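Local coordinates for replicative DNA helicase (Mycobacterium smegmatis, PDB 6BS8), which is probably an intein, a self-splicing protein segment that excises itself from the precursor of the replicative DNA helicase and joins the flanking sequences, at residues A[81-86]-A[103-108]. Numbering follows the deposited sequence.
Sequences AGMHTV and VQITAV
An antiparallel edge pairing joins residues 81-86 to strand 103-111, with His-84 and Gln-104 as its non-hydrogen-bonded pair, their CA atoms 4.2 Å apart. Backbone bonds set the register: Ile-105 N donates to Met-83 O at 2.8 Å, and Gly-82 N to Ile-105 O at 3.0 Å with a nearly straight N-H...O angle of 172°, so Ile-105 is gripped through both its amide and its carbonyl. Gly-82 has a positive phi, at which a side chain would jam against the preceding carbonyl O. Thr-85 N reaches Val-103 O at a longer 3.2 Å, and one water accepts from Val-103 N and donates to Thr-85 O.

On one face of the sheet, Gln-104 CB lies over the His-84 imidazole, 3.9 Å from its centroid and 24° off the ring normal, a CH-pi contact. The Gln-104 side chain leaves with CG opposite the backbone N (chi1 163°), which carries CG to within 3.4 Å of Met-83 O and the chain on toward Gly-82. Away from that ring, Ile-105 CD1 meets Met-83 CE at 4.3 Å and also touches Thr-85 CG2; Thr-85 OG1 is buried without a hydrogen-bond partner. Phe-53 and Leu-79 also pack on Ile-105. A weakly bonded edge strand beside 103-111, itself next to 48-53 in a helix-free chain, is consistent with the all-beta Hint fold of inteins.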
ATOM      1  N   ALA A  81       8.093  14.078  -2.402  1.00 33.39           N
ATOM      2  CA  ALA A  81       8.484  13.830  -3.776  1.00 29.31           C
ATOM      3  C   ALA A  81       9.991  13.625  -3.843  1.00 31.88           C
ATOM      4  O   ALA A  81      10.756  14.287  -3.137  1.00 30.98           O
ATOM      5  CB  ALA A  81       8.054  15.002  -4.665  1.00 36.04           C
ATOM      6  N   GLY A  82      10.415  12.666  -4.657  1.00 28.52           N
ATOM      7  CA  GLY A  82      11.804  12.298  -4.803  1.00 27.91           C
ATOM      8  C   GLY A  82      12.188  11.006  -4.113  1.00 32.13           C
ATOM      9  O   GLY A  82      13.129  10.338  -4.556  1.00 31.47           O
ATOM     10  N   MET A  83      11.479  10.635  -3.054  1.00 31.12           N
ATOM     11  CA  MET A  83      11.723   9.359  -2.398  1.00 33.68           C
ATOM     12  C   MET A  83      11.311   8.205  -3.313  1.00 35.15           C
ATOM     13  O   MET A  83      10.593   8.384  -4.297  1.00 31.26           O
ATOM     14  CB  MET A  83      10.969   9.301  -1.075  1.00 31.68           C
ATOM     15  CG  MET A  83      11.309  10.487  -0.205  1.00 35.60           C
ATOM     16  SD  MET A  83      10.762  10.422   1.496  1.00 45.14           S
ATOM     17  CE  MET A  83       9.394   9.365   1.372  1.00 33.75           C
ATOM     18  N   HIS A  84      11.790   7.010  -2.978  1.00 35.37           N
ATOM     19  CA  HIS A  84      11.477   5.783  -3.697  1.00 35.80           C
ATOM     20  C   HIS A  84      10.891   4.780  -2.713  1.00 38.35           C
ATOM     21  O   HIS A  84      11.169   4.847  -1.511  1.00 32.54           O
ATOM     22  CB  HIS A  84      12.730   5.183  -4.358  1.00 42.12           C
ATOM     23  CG  HIS A  84      13.403   6.099  -5.332  1.00 34.99           C
ATOM     24  ND1 HIS A  84      13.997   7.284  -4.950  1.00 39.67           N
ATOM     25  CD2 HIS A  84      13.615   5.985  -6.663  1.00 32.71           C
ATOM     26  CE1 HIS A  84      14.513   7.876  -6.011  1.00 36.90           C
ATOM     27  NE2 HIS A  84      14.299   7.105  -7.064  1.00 36.18           N
ATOM     28  N   THR A  85      10.032   3.886  -3.207  1.00 29.90           N
ATOM     29  CA  THR A  85       9.568   2.751  -2.420  1.00 33.76           C
ATOM     30  C   THR A  85      10.371   1.520  -2.832  1.00 40.46           C
ATOM     31  O   THR A  85      10.308   1.092  -3.989  1.00 41.72           O
ATOM     32  CB  THR A  85       8.071   2.507  -2.603  1.00 28.65           C
ATOM     33  OG1 THR A  85       7.796   2.302  -3.988  1.00 40.02           O
ATOM     34  CG2 THR A  85       7.278   3.712  -2.114  1.00 32.68           C
ATOM     35  N   VAL A  86      11.097   0.941  -1.876  1.00 30.44           N
ATOM     36  CA  VAL A  86      12.107  -0.075  -2.137  1.00 34.24           C
ATOM     37  C   VAL A  86      11.781  -1.319  -1.319  1.00 34.17           C
ATOM     38  O   VAL A  86      11.032  -1.268  -0.344  1.00 34.14           O
ATOM     39  CB  VAL A  86      13.522   0.431  -1.810  1.00 38.45           C
ATOM     40  CG1 VAL A  86      13.849   1.630  -2.658  1.00 40.51           C
ATOM     41  CG2 VAL A  86      13.593   0.806  -0.352  1.00 32.67           C
ATOM     42  N   VAL A 103      10.478   2.292  -8.002  1.00 41.75           N
ATOM     43  CA  VAL A 103       9.572   3.338  -8.457  1.00 33.26           C
ATOM     44  C   VAL A 103       9.728   4.544  -7.532  1.00 32.46           C
ATOM     45  O   VAL A 103      10.016   4.406  -6.332  1.00 32.10           O
ATOM     46  CB  VAL A 103       8.132   2.792  -8.480  1.00 35.07           C
ATOM     47  CG1 VAL A 103       7.091   3.883  -8.292  1.00 30.63           C
ATOM     48  CG2 VAL A 103       7.885   1.996  -9.737  1.00 36.86           C
ATOM     49  N   GLN A 104       9.531   5.739  -8.077  1.00 30.72           N
ATOM     50  CA  GLN A 104       9.748   6.957  -7.318  1.00 23.79           C
ATOM     51  C   GLN A 104       8.438   7.713  -7.099  1.00 22.69           C
ATOM     52  O   GLN A 104       7.574   7.757  -7.979  1.00 25.04           O
ATOM     53  CB  GLN A 104      10.779   7.845  -8.037  1.00 31.45           C
ATOM     54  CG  GLN A 104      10.802   9.303  -7.591  1.00 32.55           C
ATOM     55  CD  GLN A 104      11.696  10.177  -8.464  1.00 44.60           C
ATOM     56  OE1 GLN A 104      12.789  10.566  -8.059  1.00 44.70           O
ATOM     57  NE2 GLN A 104      11.226  10.495  -9.661  1.00 48.96           N
ATOM     58  N   ILE A 105       8.311   8.302  -5.915  1.00 16.74           N
ATOM     59  CA  ILE A 105       7.151   9.098  -5.554  1.00 23.82           C
ATOM     60  C   ILE A 105       7.287  10.453  -6.240  1.00 25.54           C
ATOM     61  O   ILE A 105       8.259  11.180  -6.016  1.00 30.16           O
ATOM     62  CB  ILE A 105       7.042   9.262  -4.035  1.00 28.14           C
ATOM     63  CG1 ILE A 105       6.746   7.913  -3.368  1.00 19.68           C
ATOM     64  CG2 ILE A 105       6.021  10.352  -3.677  1.00 24.42           C
ATOM     65  CD1 ILE A 105       6.939   7.941  -1.881  1.00 27.98           C
ATOM     66  N   THR A 106       6.364  10.749  -7.138  1.00 19.06           N
ATOM     67  CA  THR A 106       6.373  12.038  -7.818  1.00 20.89           C
ATOM     68  C   THR A 106       5.574  13.106  -7.080  1.00 24.79           C
ATOM     69  O   THR A 106       5.898  14.294  -7.204  1.00 23.54           O
ATOM     70  CB  THR A 106       5.903  11.875  -9.256  1.00 24.03           C
ATOM     71  OG1 THR A 106       4.668  11.165  -9.262  1.00 23.59           O
ATOM     72  CG2 THR A 106       6.941  11.082 -10.026  1.00 27.37           C
ATOM     73  N   ALA A 107       4.473  12.753  -6.415  1.00 20.85           N
ATOM     74  CA  ALA A 107       3.732  13.798  -5.715  1.00 24.71           C
ATOM     75  C   ALA A 107       2.973  13.198  -4.538  1.00 23.60           C
ATOM     76  O   ALA A 107       2.643  12.011  -4.532  1.00 22.34           O
ATOM     77  CB  ALA A 107       2.761  14.543  -6.656  1.00 22.84           C
ATOM     78  N   VAL A 108       2.691  14.036  -3.541  1.00 17.60           N
ATOM     79  CA  VAL A 108       1.859  13.659  -2.399  1.00 24.40           C
ATOM     80  C   VAL A 108       0.947  14.820  -2.046  1.00 23.58           C
ATOM     81  O   VAL A 108       1.435  15.922  -1.773  1.00 22.32           O
ATOM     82  CB  VAL A 108       2.678  13.302  -1.141  1.00 24.44           C
ATOM     83  CG1 VAL A 108       1.721  12.906  -0.024  1.00 25.32           C
ATOM     84  CG2 VAL A 108       3.663  12.184  -1.409  1.00 24.77           C
TER
HETATM   85  O   HOH W   1       9.988  -0.170  -6.520  1.00 41.48           O